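AvrRxo1-ORF1 (Xanthomonas oryzae pv. oryzicola, PDB 4Z8T) is a type III effector with a polynucleotide kinase domain, probably phosphorylating a nucleotide-type substrate, and is bound by its partner AvrRxo1-ORF2. Local coordinates at residues Leu67-Gly72 / Lys158-Glu163; Glu181-Asp186 / Asn239-Gly244; Val252-Val257 / Ala267-Lys272. All coordinates share one frame; numbering follows the deposited sequence.

Overall arrangement
Following the chain from the N terminus, contact 1 joins the end of strand 66-71 to the loop between strand 154-157 and helix 163-176, closing an excursion of 85 residues, about half of it helical. Contact 2 opens only after it has closed and pairs strand 179-185 with strand 238-245 across a helical connection of 52 residues. Contact 3 is the most local, folding helix 267-272 back on strand 251-258. The three run in series, neither nested nor crossed, yet all reach one mixed sheet. Ala-69 and Arg-71 join contacts 1 and 2 through backbone bonds to strand 179-185, and strands 238-245 and 251-258 join contacts 2 and 3, whose centres lie about 10 Å apart.

Contact 1 of 3, residues Leu67-Gly72 / Lys158-Glu163; sequences LFALRG and KRLSRE. With SO4 (sulfate ion), chain C.
The guanidinium of Arg-71 meets two successive backbone carbonyls at its edge. Ser-161 O lies in its plane and receives NH2 on a lone pair at 2.9 Å, in a fairly straight bond (163° at the hydrogen). Leu-160 O, 2.9 Å from NE, is tilted 22° from that plane, and NE approaches it from above the carbonyl plane. The chain is extended from CG to NE, with CG opposite the backbone N (chi1 -177°), which brings the head to the loop; NH1 makes a salt bridge with Asp-184. The other flat group, the Arg-159 guanidinium, has a sulfate at its edge, NH1 bonding to O2 at 2.9 Å. Ser-161 holds sulfate O1 twice, through its backbone N and through OG at 2.7 Å. Gly-72 N donates to Arg-159 O (3.1 Å), at backbone angles that call for glycine. Gly-72 begins what looks like a Walker A P-loop, in keeping with the Zeta toxin match in the P-loop NTPase clan, and Lys-78 NZ of that pattern bonds to Leu-70 O, Lys-158 O and Gly-72 O, which probably explains how the acceptors Leu-70 O and Lys-158 O can lie 2.9 Å apart. Leu-160 CD1 packs on Ala-69 CB at 4.0 Å.

Contact 2 of 3, residues Glu181-Asp186 / Asn239-Gly244; sequences ELCDID and NYRLFG
Backbone bonding between Glu-181-Asp-186 and Asn-239-Gly-244 is that of regular parallel strands: the axes come within 4.8 Å, their directions 16° apart. The even-numbered residues of 181-186 do the bonding. Leu-182 N donates to Asn-239 O and Leu-182 O accepts from Arg-241 N; Asp-184 does the same between Arg-241 O and Phe-243 N, and Asp-186 N, just beyond the strand, ends the ladder on Phe-243 O at 2.9 Å.

Polar side chains meet on both faces. On the face of Glu-181 and Asn-239, the glutamate bends at chi2 (72°), bringing its carboxylate over to the second strand. Asn-239 ND2 reaches the syn lone pair of OE1 at 3.3 Å, while Asn-239 OD1 is bonded to Gly-259 N. OE2 forms a long salt bridge with Arg-241 NH2 (4.0 Å), supplemented by a water that donates to OE2 and to Leu-182 O and accepts from Arg-241 NE; Arg-241 NH1 is hydrogen-bonded to Lys-85 O. On the other face, Tyr-240 OH gives its hydrogen to the anti side of Asp-184 OD2 at 2.8 Å, with ring and carboxylate planes 75° apart. That same oxygen is salt-bridged to Arg-224, so several donors converge on it.

Sulfur and apolar contacts fill in between. Cys-183 SG sits over one face of the Arg-241 guanidinium, 3.4 Å from NH2, and at the edge of the Phe-243 ring. Leu-182 CD2 is 3.6 Å from Tyr-240 CD2, the two side chains lying side by side.

The intervening chain is mostly helical, making this a beta-alpha-beta crossover. Helix 224-233 packs on Leu-182, Tyr-240 and Leu-242, strand 66-71 flanks Glu-181-Ile-185, and strand 251-258 borders the second strand.

Contact 3 of 3, residues Val252-Val257 / Ala267-Lys272; sequences VMVASV and AELYEK
Strand Val-252-Val-257 and helix Ala-267-Lys-272 run nearly at right angles, their directions 77° apart and their axes 7.4 Å apart at closest, with Val-254 CA and Tyr-270 CA 6.0 Å from each other. The strand is irregular at this point. Val-254 has a helix-like psi of -46°, and both Val-254 and Ala-255 are backbone-bonded to Leu-242 of the adjacent strand: Val-254 N donates to Leu-242 O, while Ala-255 O accepts from Leu-242 N. Two residues thus stand opposite one, as in a classic beta bulge, and both turn their CB atoms toward the helix. No hydrogen bond crosses between the two segments.

Val-254 divides its two methyl groups between neighbouring helix residues, with CG1 opposite the backbone N and CG2 opposite the carbonyl carbon. CG1 lies against the helix backbone, 3.5 Å from Tyr-270 N, and touches Tyr-270 CB at 3.7 Å; CG2 meets Leu-269 CD1 at 3.8 Å. Val-252 CG2 closes on the same Leu-269 CD1 at 3.6 Å, so one methyl touches two strand residues, the leucine side chain lying about perpendicular to each valine. Ala-255 supplies a CH-pi contact: its CB sits over one face of the Tyr-270 ring, 4.1 Å from the centroid and 26° off the normal. The far end of that ring reaches another molecule, Tyr-270 OH being hydrogen-bonded to His-13 of the AvrRxo1-ORF2 chain.

Leu-242 and helix 224-233 also pack on the tyrosine. With no polar bond across it, the contact is an apolar strand-helix junction at the antiparallel side of the mixed sheet, where a bulged strand receives a short helix that also contributes to the AvrRxo1-ORF2 interface.

Contact 1 of 3, residues Leu67-Gly72 / Lys158-Glu163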
loop_
_atom_site.group_PDB
_atom_site.type_symbol
_atom_site.label_atom_id
_atom_site.label_comp_id
_atom_site.label_asym_id
_atom_site.label_seq_id
_atom_site.Cartn_x
_atom_site.Cartn_y
_atom_site.Cartn_z
ATOM N N LEU A 67 30.543 -12.805 -14.355
ATOM C CA LEU A 67 29.208 -12.867 -14.946
ATOM C C LEU A 67 28.498 -11.604 -14.486
ATOM O O LEU A 67 28.176 -11.461 -13.307
ATOM C CB LEU A 67 28.464 -14.120 -14.451
ATOM C CG LEU A 67 27.121 -14.538 -15.069
ATOM C CD1 LEU A 67 26.805 -15.996 -14.700
ATOM C CD2 LEU A 67 26.001 -13.651 -14.605
ATOM N N PHE A 68 28.276 -10.664 -15.402
ATOM C CA PHE A 68 27.514 -9.465 -15.069
ATOM C C PHE A 68 26.044 -9.790 -15.261
ATOM O O PHE A 68 25.617 -10.129 -16.372
ATOM C CB PHE A 68 27.881 -8.307 -16.008
ATOM C CG PHE A 68 29.250 -7.750 -15.774
ATOM C CD1 PHE A 68 30.348 -8.276 -16.445
ATOM C CD2 PHE A 68 29.446 -6.715 -14.876
ATOM C CE1 PHE A 68 31.622 -7.760 -16.236
ATOM C CE2 PHE A 68 30.713 -6.201 -14.656
ATOM C CZ PHE A 68 31.806 -6.727 -15.336
ATOM N N ALA A 69 25.274 -9.717 -14.180
ATOM C CA ALA A 69 23.863 -10.079 -14.203
ATOM C C ALA A 69 23.056 -8.801 -13.995
ATOM O O ALA A 69 23.251 -8.086 -13.014
ATOM C CB ALA A 69 23.559 -11.102 -13.092
ATOM N N LEU A 70 22.175 -8.492 -14.938
ATOM C CA LEU A 70 21.293 -7.342 -14.801
ATOM C C LEU A 70 19.884 -7.854 -14.533
ATOM O O LEU A 70 19.161 -8.242 -15.454
ATOM C CB LEU A 70 21.311 -6.501 -16.082
ATOM C CG LEU A 70 22.726 -6.211 -16.585
ATOM C CD1 LEU A 70 22.717 -5.474 -17.933
ATOM C CD2 LEU A 70 23.463 -5.412 -15.540
ATOM N N ARG A 71 19.515 -7.886 -13.255
ATOM C CA ARG A 71 18.214 -8.374 -12.821
ATOM C C ARG A 71 17.199 -7.246 -12.831
ATOM O O ARG A 71 17.505 -6.125 -12.441
ATOM C CB ARG A 71 18.341 -8.891 -11.384
ATOM C CG ARG A 71 17.077 -9.507 -10.810
ATOM C CD ARG A 71 17.337 -10.202 -9.469
ATOM N NE ARG A 71 16.164 -10.967 -9.069
ATOM C CZ ARG A 71 15.182 -10.513 -8.292
ATOM N NH1 ARG A 71 15.211 -9.276 -7.815
ATOM N NH2 ARG A 71 14.146 -11.298 -8.020
ATOM N N GLY A 72 15.977 -7.549 -13.246
ATOM C CA GLY A 72 14.900 -6.591 -13.068
ATOM C C GLY A 72 13.815 -6.769 -14.091
ATOM O O GLY A 72 14.046 -7.335 -15.162
ATOM N N LYS A 158 18.488 -10.571 -18.405
ATOM C CA LYS A 158 17.221 -11.286 -18.333
ATOM C C LYS A 158 16.531 -10.797 -17.081
ATOM O O LYS A 158 17.162 -10.163 -16.228
ATOM C CB LYS A 158 17.448 -12.794 -18.200
ATOM C CG LYS A 158 18.093 -13.467 -19.400
ATOM C CD LYS A 158 18.199 -14.959 -19.128
ATOM C CE LYS A 158 18.911 -15.682 -20.247
ATOM N NZ LYS A 158 18.674 -17.146 -20.136
ATOM N N ARG A 159 15.245 -11.100 -16.952
ATOM C CA ARG A 159 14.524 -10.676 -15.757
ATOM C C ARG A 159 15.131 -11.262 -14.488
ATOM O O ARG A 159 15.235 -10.568 -13.468
ATOM C CB ARG A 159 13.044 -11.041 -15.851
ATOM C CG ARG A 159 12.214 -10.470 -14.692
ATOM C CD ARG A 159 10.714 -10.735 -14.821
ATOM N NE ARG A 159 10.144 -10.035 -15.968
ATOM C CZ ARG A 159 9.916 -10.593 -17.151
ATOM N NH1 ARG A 159 10.214 -11.866 -17.351
ATOM N NH2 ARG A 159 9.409 -9.868 -18.144
ATOM N N LEU A 160 15.522 -12.543 -14.565
ATOM C CA LEU A 160 16.165 -13.267 -13.460
ATOM C C LEU A 160 15.337 -13.190 -12.185
ATOM O O LEU A 160 15.884 -12.998 -11.095
ATOM C CB LEU A 160 17.589 -12.752 -13.207
ATOM C CG LEU A 160 18.552 -12.830 -14.396
ATOM C CD1 LEU A 160 19.847 -12.097 -14.100
ATOM C CD2 LEU A 160 18.825 -14.287 -14.780
ATOM N N SER A 161 14.025 -13.350 -12.311
ATOM C CA SER A 161 13.161 -13.114 -11.163
ATOM C C SER A 161 13.276 -14.234 -10.129
ATOM O O SER A 161 13.498 -13.961 -8.944
ATOM C CB SER A 161 11.707 -12.841 -11.584
ATOM O OG SER A 161 11.116 -13.907 -12.307
ATOM N N ARG A 162 13.202 -15.485 -10.582
ATOM C CA ARG A 162 12.944 -16.589 -9.658
ATOM C C ARG A 162 14.160 -17.309 -9.095
ATOM O O ARG A 162 15.253 -17.258 -9.664
ATOM C CB ARG A 162 11.979 -17.582 -10.294
ATOM C CG ARG A 162 10.720 -16.898 -10.775
ATOM C CD ARG A 162 9.595 -17.868 -11.015
ATOM N NE ARG A 162 8.515 -17.198 -11.726
ATOM C CZ ARG A 162 7.502 -16.581 -11.133
ATOM N NH1 ARG A 162 6.573 -15.990 -11.874
ATOM N NH2 ARG A 162 7.416 -16.556 -9.811
ATOM N N GLU A 163 13.954 -17.975 -7.960
ATOM C CA GLU A 163 15.034 -18.669 -7.274
ATOM C C GLU A 163 15.785 -19.635 -8.176
ATOM O O GLU A 163 17.016 -19.628 -8.201
ATOM C CB GLU A 163 14.515 -19.405 -6.031
ATOM C CG GLU A 163 14.092 -18.506 -4.892
ATOM C CD GLU A 163 13.804 -19.287 -3.628
ATOM O OE1 GLU A 163 13.287 -18.684 -2.663
ATOM O OE2 GLU A 163 14.098 -20.501 -3.601
HETATM S S SO4 C . 11.538 -14.850 -15.554
HETATM O O1 SO4 C . 12.484 -14.195 -14.659
HETATM O O2 SO4 C . 10.252 -14.160 -15.546
HETATM O O3 SO4 C . 11.331 -16.238 -15.128
HETATM O O4 SO4 C . 12.073 -14.856 -16.913
#

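Contact 2 of 3, residues Glu181-Asp186 / Asn239-Gly244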
loop_
_atom_site.group_PDB
_atom_site.type_symbol
_atom_site.label_atom_id
_atom_site.label_comp_id
_atom_site.label_asym_id
_atom_site.label_seq_id
_atom_site.Cartn_x
_atom_site.Cartn_y
_atom_site.Cartn_z
ATOM N N GLU A 181 28.647 -10.236 -10.664
ATOM C CA GLU A 181 28.436 -8.829 -10.380
ATOM C C GLU A 181 26.989 -8.555 -10.751
ATOM O O GLU A 181 26.637 -8.539 -11.923
ATOM C CB GLU A 181 29.379 -7.964 -11.220
ATOM C CG GLU A 181 29.359 -6.498 -10.858
ATOM C CD GLU A 181 30.030 -6.199 -9.515
ATOM O OE1 GLU A 181 30.822 -7.045 -9.001
ATOM O OE2 GLU A 181 29.772 -5.094 -8.975
ATOM N N LEU A 182 26.142 -8.367 -9.746
ATOM C CA LEU A 182 24.709 -8.296 -9.989
ATOM C C LEU A 182 24.184 -6.911 -9.675
ATOM O O LEU A 182 24.369 -6.389 -8.565
ATOM C CB LEU A 182 23.974 -9.351 -9.159
ATOM C CG LEU A 182 22.524 -9.594 -9.605
ATOM C CD1 LEU A 182 22.142 -11.045 -9.378
ATOM C CD2 LEU A 182 21.527 -8.668 -8.905
ATOM N N CYS A 183 23.529 -6.308 -10.664
ATOM C CA CYS A 183 22.778 -5.082 -10.449
ATOM C C CYS A 183 21.325 -5.440 -10.603
ATOM O O CYS A 183 20.939 -6.090 -11.570
ATOM C CB CYS A 183 23.139 -4.013 -11.490
ATOM S SG CYS A 183 24.632 -3.093 -11.068
ATOM N N ASP A 184 20.529 -5.037 -9.623
ATOM C CA ASP A 184 19.115 -5.369 -9.550
ATOM C C ASP A 184 18.385 -4.030 -9.617
ATOM O O ASP A 184 18.661 -3.128 -8.831
ATOM C CB ASP A 184 18.880 -6.067 -8.209
ATOM C CG ASP A 184 17.507 -6.680 -8.082
ATOM O OD1 ASP A 184 16.711 -6.627 -9.045
ATOM O OD2 ASP A 184 17.226 -7.222 -6.993
ATOM N N ILE A 185 17.489 -3.893 -10.591
ATOM C CA ILE A 185 16.905 -2.596 -10.922
ATOM C C ILE A 185 15.393 -2.685 -10.800
ATOM O O ILE A 185 14.760 -3.539 -11.424
ATOM C CB ILE A 185 17.271 -2.190 -12.371
ATOM C CG1 ILE A 185 18.804 -2.073 -12.529
ATOM C CG2 ILE A 185 16.619 -0.846 -12.704
ATOM C CD1 ILE A 185 19.456 -3.223 -13.291
ATOM N N ASP A 186 14.820 -1.809 -9.979
ATOM C CA ASP A 186 13.379 -1.813 -9.727
ATOM C C ASP A 186 12.729 -0.500 -10.127
ATOM O O ASP A 186 13.317 0.572 -9.947
ATOM C CB ASP A 186 13.096 -2.016 -8.241
ATOM C CG ASP A 186 11.624 -2.156 -7.958
ATOM O OD1 ASP A 186 11.126 -3.303 -8.041
ATOM O OD2 ASP A 186 10.945 -1.136 -7.681
ATOM N N ASN A 239 29.436 -9.174 -6.027
ATOM C CA ASN A 239 28.823 -8.010 -5.404
ATOM C C ASN A 239 27.400 -7.824 -5.897
ATOM O O ASN A 239 27.062 -8.263 -6.992
ATOM C CB ASN A 239 29.649 -6.757 -5.680
ATOM C CG ASN A 239 31.048 -6.863 -5.105
ATOM O OD1 ASN A 239 31.218 -7.069 -3.904
ATOM N ND2 ASN A 239 32.054 -6.780 -5.970
ATOM N N TYR A 240 26.589 -7.174 -5.067
ATOM C CA TYR A 240 25.168 -6.943 -5.339
ATOM C C TYR A 240 24.826 -5.474 -5.084
ATOM O O TYR A 240 25.178 -4.916 -4.050
ATOM C CB TYR A 240 24.306 -7.830 -4.427
ATOM C CG TYR A 240 22.828 -7.526 -4.524
ATOM C CD1 TYR A 240 22.256 -6.519 -3.747
ATOM C CD2 TYR A 240 22.008 -8.227 -5.399
ATOM C CE1 TYR A 240 20.916 -6.214 -3.842
ATOM C CE2 TYR A 240 20.647 -7.933 -5.494
ATOM C CZ TYR A 240 20.115 -6.919 -4.712
ATOM O OH TYR A 240 18.769 -6.624 -4.794
ATOM N N ARG A 241 24.107 -4.852 -6.023
ATOM C CA ARG A 241 23.566 -3.511 -5.791
ATOM C C ARG A 241 22.129 -3.485 -6.254
ATOM O O ARG A 241 21.804 -4.034 -7.314
ATOM C CB ARG A 241 24.357 -2.457 -6.573
ATOM C CG ARG A 241 25.712 -2.134 -5.964
ATOM C CD ARG A 241 26.484 -1.166 -6.861
ATOM N NE ARG A 241 26.971 -1.855 -8.061
ATOM C CZ ARG A 241 27.283 -1.236 -9.193
ATOM N NH1 ARG A 241 27.146 0.083 -9.277
ATOM N NH2 ARG A 241 27.707 -1.936 -10.234
ATOM N N LEU A 242 21.276 -2.846 -5.463
ATOM C CA LEU A 242 19.860 -2.716 -5.777
ATOM C C LEU A 242 19.549 -1.253 -5.980
ATOM O O LEU A 242 19.811 -0.442 -5.111
ATOM C CB LEU A 242 19.017 -3.200 -4.596
ATOM C CG LEU A 242 17.508 -2.896 -4.661
ATOM C CD1 LEU A 242 16.830 -3.528 -5.887
ATOM C CD2 LEU A 242 16.879 -3.428 -3.373
ATOM N N PHE A 243 18.963 -0.921 -7.129
ATOM C CA PHE A 243 18.591 0.469 -7.401
ATOM C C PHE A 243 17.096 0.523 -7.526
ATOM O O PHE A 243 16.515 -0.320 -8.190
ATOM C CB PHE A 243 19.219 0.958 -8.714
ATOM C CG PHE A 243 20.716 1.049 -8.668
ATOM C CD1 PHE A 243 21.347 2.183 -8.181
ATOM C CD2 PHE A 243 21.500 -0.023 -9.080
ATOM C CE1 PHE A 243 22.747 2.253 -8.130
ATOM C CE2 PHE A 243 22.892 0.049 -9.033
ATOM C CZ PHE A 243 23.508 1.171 -8.558
ATOM N N GLY A 244 16.481 1.506 -6.879
ATOM C CA GLY A 244 15.043 1.676 -6.933
ATOM C C GLY A 244 14.738 3.049 -7.481
ATOM O O GLY A 244 15.654 3.833 -7.729
HETATM O O HOH W 1 27.026 -4.881 -8.163
#

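Contact 3 of 3, residues Val252-Val257 / Ala267-Lys272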
loop_
_atom_site.group_PDB
_atom_site.type_symbol
_atom_site.label_atom_id
_atom_site.label_comp_id
_atom_site.label_asym_id
_atom_site.label_seq_id
_atom_site.Cartn_x
_atom_site.Cartn_y
_atom_site.Cartn_z
ATOM N N VAL A 252 17.998 5.452 -7.441
ATOM C CA VAL A 252 18.829 5.673 -6.268
ATOM C C VAL A 252 19.233 4.321 -5.712
ATOM O O VAL A 252 18.510 3.338 -5.885
ATOM C CB VAL A 252 18.093 6.477 -5.183
ATOM C CG1 VAL A 252 17.768 7.883 -5.679
ATOM C CG2 VAL A 252 16.817 5.776 -4.808
HETATM N N MSE A 253 20.383 4.280 -5.055
HETATM C CA MSE A 253 20.841 3.053 -4.414
HETATM C C MSE A 253 19.972 2.762 -3.208
HETATM O O MSE A 253 19.686 3.654 -2.394
HETATM C CB MSE A 253 22.284 3.209 -3.957
HETATM C CG MSE A 253 22.796 2.012 -3.235
HETATM SE SE MSE A 253 23.498 0.755 -4.524
HETATM C CE MSE A 253 25.006 1.798 -5.285
ATOM N N VAL A 254 19.559 1.506 -3.076
ATOM C CA VAL A 254 18.631 1.139 -2.016
ATOM C C VAL A 254 19.275 0.170 -1.022
ATOM O O VAL A 254 19.143 0.339 0.186
ATOM C CB VAL A 254 17.354 0.529 -2.610
ATOM C CG1 VAL A 254 16.463 -0.055 -1.494
ATOM C CG2 VAL A 254 16.581 1.599 -3.364
ATOM N N ALA A 255 19.955 -0.849 -1.535
ATOM C CA ALA A 255 20.673 -1.793 -0.664
ATOM C C ALA A 255 21.857 -2.338 -1.441
ATOM O O ALA A 255 21.862 -2.308 -2.667
ATOM C CB ALA A 255 19.752 -2.940 -0.205
ATOM N N SER A 256 22.851 -2.869 -0.741
ATOM C CA SER A 256 24.042 -3.350 -1.428
ATOM C C SER A 256 24.813 -4.373 -0.623
ATOM O O SER A 256 24.803 -4.350 0.610
ATOM C CB SER A 256 24.973 -2.179 -1.790
ATOM O OG SER A 256 25.433 -1.492 -0.629
ATOM N N VAL A 257 25.490 -5.273 -1.321
ATOM C CA VAL A 257 26.450 -6.144 -0.653
ATOM C C VAL A 257 27.724 -6.043 -1.469
ATOM O O VAL A 257 27.800 -6.581 -2.568
ATOM C CB VAL A 257 25.975 -7.599 -0.585
ATOM C CG1 VAL A 257 26.920 -8.400 0.331
ATOM C CG2 VAL A 257 24.530 -7.701 -0.069
ATOM N N ALA A 267 16.178 2.775 3.439
ATOM C CA ALA A 267 15.321 1.834 4.148
ATOM C C ALA A 267 13.858 1.906 3.746
ATOM O O ALA A 267 13.188 0.882 3.684
ATOM C CB ALA A 267 15.463 2.025 5.650
ATOM N N GLU A 268 13.363 3.108 3.468
ATOM C CA GLU A 268 11.978 3.269 3.039
ATOM C C GLU A 268 11.723 2.540 1.737
ATOM O O GLU A 268 10.768 1.781 1.602
ATOM C CB GLU A 268 11.666 4.752 2.824
ATOM C CG GLU A 268 10.253 5.020 2.341
ATOM C CD GLU A 268 9.903 6.495 2.334
ATOM O OE1 GLU A 268 10.830 7.335 2.303
ATOM O OE2 GLU A 268 8.692 6.807 2.374
ATOM N N LEU A 269 12.576 2.796 0.752
ATOM C CA LEU A 269 12.432 2.105 -0.511
ATOM C C LEU A 269 12.650 0.601 -0.370
ATOM O O LEU A 269 11.992 -0.171 -1.055
ATOM C CB LEU A 269 13.357 2.689 -1.586
ATOM C CG LEU A 269 12.820 3.865 -2.391
ATOM C CD1 LEU A 269 13.902 4.328 -3.364
ATOM C CD2 LEU A 269 11.546 3.459 -3.130
ATOM N N TYR A 270 13.569 0.185 0.500
ATOM C CA TYR A 270 13.857 -1.244 0.652
ATOM C C TYR A 270 12.622 -1.989 1.134
ATOM O O TYR A 270 12.300 -3.071 0.635
ATOM C CB TYR A 270 15.011 -1.437 1.636
ATOM C CG TYR A 270 15.638 -2.817 1.656
ATOM C CD1 TYR A 270 15.928 -3.502 0.487
ATOM C CD2 TYR A 270 15.982 -3.415 2.857
ATOM C CE1 TYR A 270 16.536 -4.766 0.512
ATOM C CE2 TYR A 270 16.590 -4.683 2.891
ATOM C CZ TYR A 270 16.855 -5.352 1.725
ATOM O OH TYR A 270 17.458 -6.590 1.774
ATOM N N GLU A 271 11.929 -1.403 2.103
ATOM C CA GLU A 271 10.669 -1.971 2.579
ATOM C C GLU A 271 9.659 -2.072 1.427
ATOM O O GLU A 271 8.972 -3.083 1.269
ATOM C CB GLU A 271 10.112 -1.141 3.751
ATOM C CG GLU A 271 8.833 -1.723 4.363
ATOM C CD GLU A 271 8.350 -0.957 5.583
ATOM O OE1 GLU A 271 8.968 0.073 5.931
ATOM O OE2 GLU A 271 7.334 -1.379 6.195
ATOM N N LYS A 272 9.592 -1.041 0.631
ATOM C CA LYS A 272 8.658 -1.061 -0.445
ATOM C C LYS A 272 8.927 -2.040 -1.597
ATOM O O LYS A 272 8.064 -2.719 -2.056
ATOM C CB LYS A 272 8.453 0.381 -0.939
ATOM C CG LYS A 272 7.490 0.566 -2.011
ATOM C CD LYS A 272 7.590 1.952 -2.624
ATOM C CE LYS A 272 6.800 2.955 -1.817
ATOM N NZ LYS A 272 5.611 2.324 -1.173
#